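Local coordinates for uncharacterized protein Rv2277c (Mycobacterium tuberculosis, PDB 5VUG) that is an uncharacterised protein whose glycerophosphodiester phosphodiesterase-type TIM-barrel domain probably hydrolyses phosphoric diesters, at residues I152-N157 with M247-K252; H190-Q195 with V235-S240. All coordinates share one frame; numbering follows the deposited sequence.

Contact 1 of 2, residues I152-N157 with M247-K252; sequences IVYSTN and MGFAVK
In the interior of the TIM barrel, Tyr154 and Phe249 meet as a T-shaped aromatic pair, reaching from opposite directions from strands 151-154 and 245-249, which face each other across the barrel. The backbones stay far apart, with CA of Tyr154 11.7 Å from CA of Met247, a gap that the two long aromatic side chains span. Phe249 turns its edge toward the face of Tyr154: the ring planes stand at 86° and the centroids are 5.5 Å apart. Phe249 CE2 and CZ do the touching, with CE2 3.9 Å from Tyr154 CZ, while Tyr154 OH lies near the plane of the phenylalanine ring, 3.6 Å from CE2. With CG anti to the backbone N (chi1 -177°), the tyrosine ring is carried across toward strand 245-249. Tyrosine suits this position because its ring packs while its buried hydroxyl hydrogen-bonds Arg176. Trp43 meets both rings, extending the pair to an aromatic cluster. Ser155 OG accepts Asn157 N at 3.0 Å in an ST turn before helix 158-165. A glycerol lies about 4 Å from the Phe249 side chain, a place consistent with the mouth of the barrel, at the C-terminal side of the strands, where TIM-barrel enzymes hold their active sites.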
# COMPACT_ATOMS: atom_id res chain seq x y z
N ILE A 152 5.50 3.26 29.07
CA ILE A 152 5.64 2.50 27.82
C ILE A 152 6.46 3.36 26.87
O ILE A 152 6.06 4.48 26.54
CB ILE A 152 4.26 2.19 27.21
CG1 ILE A 152 3.38 1.40 28.19
CG2 ILE A 152 4.41 1.46 25.86
CD1 ILE A 152 3.91 0.03 28.53
N VAL A 153 7.60 2.84 26.42
CA VAL A 153 8.44 3.57 25.47
C VAL A 153 7.96 3.30 24.05
O VAL A 153 7.82 2.15 23.64
CB VAL A 153 9.92 3.17 25.63
CG1 VAL A 153 10.76 3.85 24.56
CG2 VAL A 153 10.40 3.55 27.05
N TYR A 154 7.73 4.38 23.30
CA TYR A 154 7.30 4.33 21.91
C TYR A 154 8.30 5.04 21.02
O TYR A 154 8.94 6.01 21.44
CB TYR A 154 5.91 4.99 21.72
CG TYR A 154 5.45 4.85 20.29
CD1 TYR A 154 4.87 3.67 19.85
CD2 TYR A 154 5.64 5.88 19.36
CE1 TYR A 154 4.50 3.50 18.53
CE2 TYR A 154 5.27 5.72 18.03
CZ TYR A 154 4.69 4.53 17.62
OH TYR A 154 4.33 4.38 16.30
N SER A 155 8.43 4.57 19.77
CA SER A 155 9.12 5.32 18.73
C SER A 155 8.62 4.87 17.36
O SER A 155 8.26 3.71 17.18
CB SER A 155 10.65 5.14 18.80
OG SER A 155 11.32 5.91 17.81
N THR A 156 8.62 5.80 16.40
CA THR A 156 8.43 5.38 15.01
C THR A 156 9.66 4.67 14.44
O THR A 156 9.57 4.04 13.38
CB THR A 156 8.10 6.57 14.10
OG1 THR A 156 9.19 7.50 14.14
CG2 THR A 156 6.80 7.27 14.52
N ASN A 157 10.80 4.74 15.13
CA ASN A 157 12.10 4.32 14.61
C ASN A 157 12.49 2.99 15.25
O ASN A 157 12.66 2.91 16.47
CB ASN A 157 13.14 5.40 14.94
CG ASN A 157 14.50 5.13 14.32
OD1 ASN A 157 14.94 3.99 14.21
ND2 ASN A 157 15.18 6.20 13.92
N MSE A 247 -3.73 0.96 20.38
CA MSE A 247 -4.14 2.36 20.46
C MSE A 247 -4.36 2.96 19.08
O MSE A 247 -3.55 2.77 18.16
CB MSE A 247 -3.07 3.17 21.20
CG MSE A 247 -3.45 4.66 21.41
SE MSE A 247 -2.05 5.66 22.35
CE MSE A 247 -1.73 4.44 23.82
N GLY A 248 -5.46 3.70 18.94
CA GLY A 248 -5.68 4.46 17.72
C GLY A 248 -5.05 5.83 17.85
O GLY A 248 -5.32 6.55 18.82
N PHE A 249 -4.18 6.20 16.91
CA PHE A 249 -3.57 7.53 16.92
C PHE A 249 -4.46 8.51 16.15
O PHE A 249 -5.26 8.13 15.30
CB PHE A 249 -2.19 7.50 16.24
CG PHE A 249 -1.16 6.64 16.93
CD1 PHE A 249 -1.28 6.28 18.27
CD2 PHE A 249 -0.02 6.23 16.23
CE1 PHE A 249 -0.30 5.51 18.89
CE2 PHE A 249 0.95 5.45 16.84
CZ PHE A 249 0.82 5.10 18.18
N ALA A 250 -4.28 9.80 16.45
CA ALA A 250 -4.94 10.88 15.71
C ALA A 250 -6.46 10.72 15.72
O ALA A 250 -7.13 10.80 14.68
CB ALA A 250 -4.38 11.01 14.29
N VAL A 251 -7.01 10.49 16.91
CA VAL A 251 -8.46 10.37 17.10
C VAL A 251 -8.97 11.78 17.38
O VAL A 251 -8.70 12.34 18.45
CB VAL A 251 -8.79 9.39 18.23
CG1 VAL A 251 -10.30 9.35 18.51
CG2 VAL A 251 -8.24 7.99 17.89
N LYS A 252 -9.67 12.36 16.41
CA LYS A 252 -10.06 13.77 16.43
C LYS A 252 -11.56 14.00 16.52
O LYS A 252 -12.00 14.87 17.28
CB LYS A 252 -9.54 14.49 15.18
CG LYS A 252 -8.05 14.32 14.92
CD LYS A 252 -7.62 15.03 13.64
CE LYS A 252 -6.47 14.30 12.99
NZ LYS A 252 -6.88 12.90 12.66

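Contact 2 of 2, residues H190-Q195 with V235-S240; sequences HHCDPQ and VDCFRS
Asp236 O, on the residue just before the disulfide-forming Cys237, takes Ser240 N at 2.9 Å and a second, weak bond from Arg239 N at 3.3 Å. These backbone bonds close the last turn of helix 232-239, and the disulfide to Cys192 ties that turn to the irregular loop following helix 176-189, on the outside of the TIM barrel. Cysteine fits both positions because a short covalent link can join backbones this close: the two CA atoms are 5.7 Å apart. Each SG is anti to its own backbone N (chi1 -171° at Cys192, 159° at Cys237), which directs the two sulfurs at one another. Cys192 sits at the centre of an inverse gamma turn, closed by a weak bond from Asp193 N to His191 O. Beyond it, a cis peptide bond precedes Pro194, proline being the residue that most readily accepts one. Arg182 of helix 176-189 reaches both segments, hydrogen-bonding the carbonyl oxygens of Pro194 and Gln195 and making a cation-pi contact with Phe238; Cys237 also packs on Arg182 and Met186. A disulfide is consistent with the natural protein's signal peptide and export. Its torsion about the S-S bond is 87°, near the relaxed right angle, with Cys192 SG 2.1 Å from Cys237 SG and 3.1 Å from Cys237 CB.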
# COMPACT_ATOMS: atom_id res chain seq x y z
N HIS A 190 -5.43 -10.43 4.34
CA HIS A 190 -6.24 -11.08 5.38
C HIS A 190 -5.46 -12.12 6.19
O HIS A 190 -6.06 -13.04 6.75
CB HIS A 190 -7.56 -11.65 4.83
CG HIS A 190 -8.20 -10.76 3.81
ND1 HIS A 190 -8.82 -9.57 4.14
CD2 HIS A 190 -8.29 -10.87 2.46
CE1 HIS A 190 -9.28 -8.99 3.04
NE2 HIS A 190 -8.97 -9.76 2.01
N HIS A 191 -4.14 -11.99 6.26
CA HIS A 191 -3.31 -12.86 7.09
C HIS A 191 -2.80 -12.11 8.30
O HIS A 191 -2.33 -10.97 8.19
CB HIS A 191 -2.11 -13.39 6.30
CG HIS A 191 -2.48 -14.40 5.26
ND1 HIS A 191 -2.62 -14.08 3.93
CD2 HIS A 191 -2.74 -15.72 5.36
CE1 HIS A 191 -2.95 -15.17 3.25
NE2 HIS A 191 -3.03 -16.18 4.10
N CYS A 192 -2.87 -12.77 9.46
CA CYS A 192 -2.39 -12.21 10.72
C CYS A 192 -0.91 -12.57 10.84
O CYS A 192 -0.51 -13.51 11.52
CB CYS A 192 -3.23 -12.72 11.89
SG CYS A 192 -2.91 -11.90 13.48
N ASP A 193 -0.09 -11.78 10.13
CA ASP A 193 1.32 -12.06 9.92
C ASP A 193 2.05 -10.72 9.98
O ASP A 193 1.63 -9.77 9.31
CB ASP A 193 1.49 -12.70 8.54
CG ASP A 193 2.91 -13.15 8.26
OD1 ASP A 193 3.62 -13.51 9.22
OD2 ASP A 193 3.31 -13.16 7.08
N PRO A 194 3.13 -10.61 10.78
CA PRO A 194 3.66 -11.64 11.68
C PRO A 194 2.72 -11.91 12.85
O PRO A 194 1.73 -11.20 13.02
CB PRO A 194 4.98 -11.02 12.17
CG PRO A 194 4.77 -9.56 12.06
CD PRO A 194 3.90 -9.35 10.85
N GLN A 195 3.01 -12.94 13.63
CA GLN A 195 2.15 -13.27 14.75
C GLN A 195 2.18 -12.15 15.78
O GLN A 195 3.12 -11.35 15.82
CB GLN A 195 2.59 -14.59 15.38
CG GLN A 195 2.18 -15.81 14.59
CD GLN A 195 2.88 -17.07 15.06
OE1 GLN A 195 2.36 -17.80 15.91
NE2 GLN A 195 4.07 -17.32 14.53
N VAL A 235 -8.18 -5.70 14.78
CA VAL A 235 -8.08 -5.66 16.24
C VAL A 235 -8.00 -7.08 16.80
O VAL A 235 -7.15 -7.40 17.63
CB VAL A 235 -9.23 -4.86 16.87
CG1 VAL A 235 -9.23 -5.01 18.38
CG2 VAL A 235 -9.11 -3.39 16.49
N ASP A 236 -8.89 -7.96 16.31
CA ASP A 236 -8.88 -9.35 16.77
C ASP A 236 -7.56 -10.04 16.45
O ASP A 236 -7.05 -10.82 17.25
CB ASP A 236 -10.05 -10.12 16.16
CG ASP A 236 -9.96 -11.62 16.43
OD1 ASP A 236 -9.35 -12.35 15.62
OD2 ASP A 236 -10.49 -12.06 17.47
N CYS A 237 -7.00 -9.78 15.26
CA CYS A 237 -5.69 -10.33 14.92
C CYS A 237 -4.64 -9.92 15.96
O CYS A 237 -3.87 -10.76 16.44
CB CYS A 237 -5.28 -9.89 13.51
SG CYS A 237 -3.51 -9.96 13.15
N PHE A 238 -4.60 -8.64 16.32
CA PHE A 238 -3.61 -8.18 17.29
C PHE A 238 -3.84 -8.78 18.67
O PHE A 238 -2.88 -9.20 19.34
CB PHE A 238 -3.62 -6.65 17.38
CG PHE A 238 -2.75 -5.96 16.36
CD1 PHE A 238 -3.06 -6.02 15.01
CD2 PHE A 238 -1.64 -5.23 16.75
CE1 PHE A 238 -2.27 -5.38 14.07
CE2 PHE A 238 -0.84 -4.58 15.82
CZ PHE A 238 -1.15 -4.66 14.48
N ARG A 239 -5.09 -8.86 19.11
CA ARG A 239 -5.38 -9.06 20.52
C ARG A 239 -5.73 -10.48 20.92
O ARG A 239 -5.58 -10.82 22.10
CB ARG A 239 -6.52 -8.13 20.95
CG ARG A 239 -6.09 -6.69 21.05
CD ARG A 239 -6.96 -5.97 22.03
NE ARG A 239 -8.29 -5.77 21.48
CZ ARG A 239 -9.40 -5.76 22.20
NH1 ARG A 239 -10.57 -5.56 21.60
NH2 ARG A 239 -9.33 -5.95 23.51
N SER A 240 -6.20 -11.31 20.00
CA SER A 240 -6.76 -12.60 20.39
C SER A 240 -5.66 -13.52 20.92
O SER A 240 -4.69 -13.81 20.22
CB SER A 240 -7.47 -13.25 19.22
OG SER A 240 -8.03 -14.49 19.62

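Contact 1 lies in the core, its centre about 4 Å from the centre of the chain, whereas contact 2 lies toward the periphery, about 22 Å from it. Their own centres are 18 Å apart and they do not touch. The first joins two strands of the barrel through noncovalent ring packing, suited to a buried place beside a bound glycerol; the second joins a helix end to a loop on the outside, where the two cysteines make almost all of the contact between the segments and a single covalent bond joins them. Helix 232-239 of contact 2 is followed directly in the chain by strand 245-249 of contact 1, so the two contacts hold consecutive elements of the barrel.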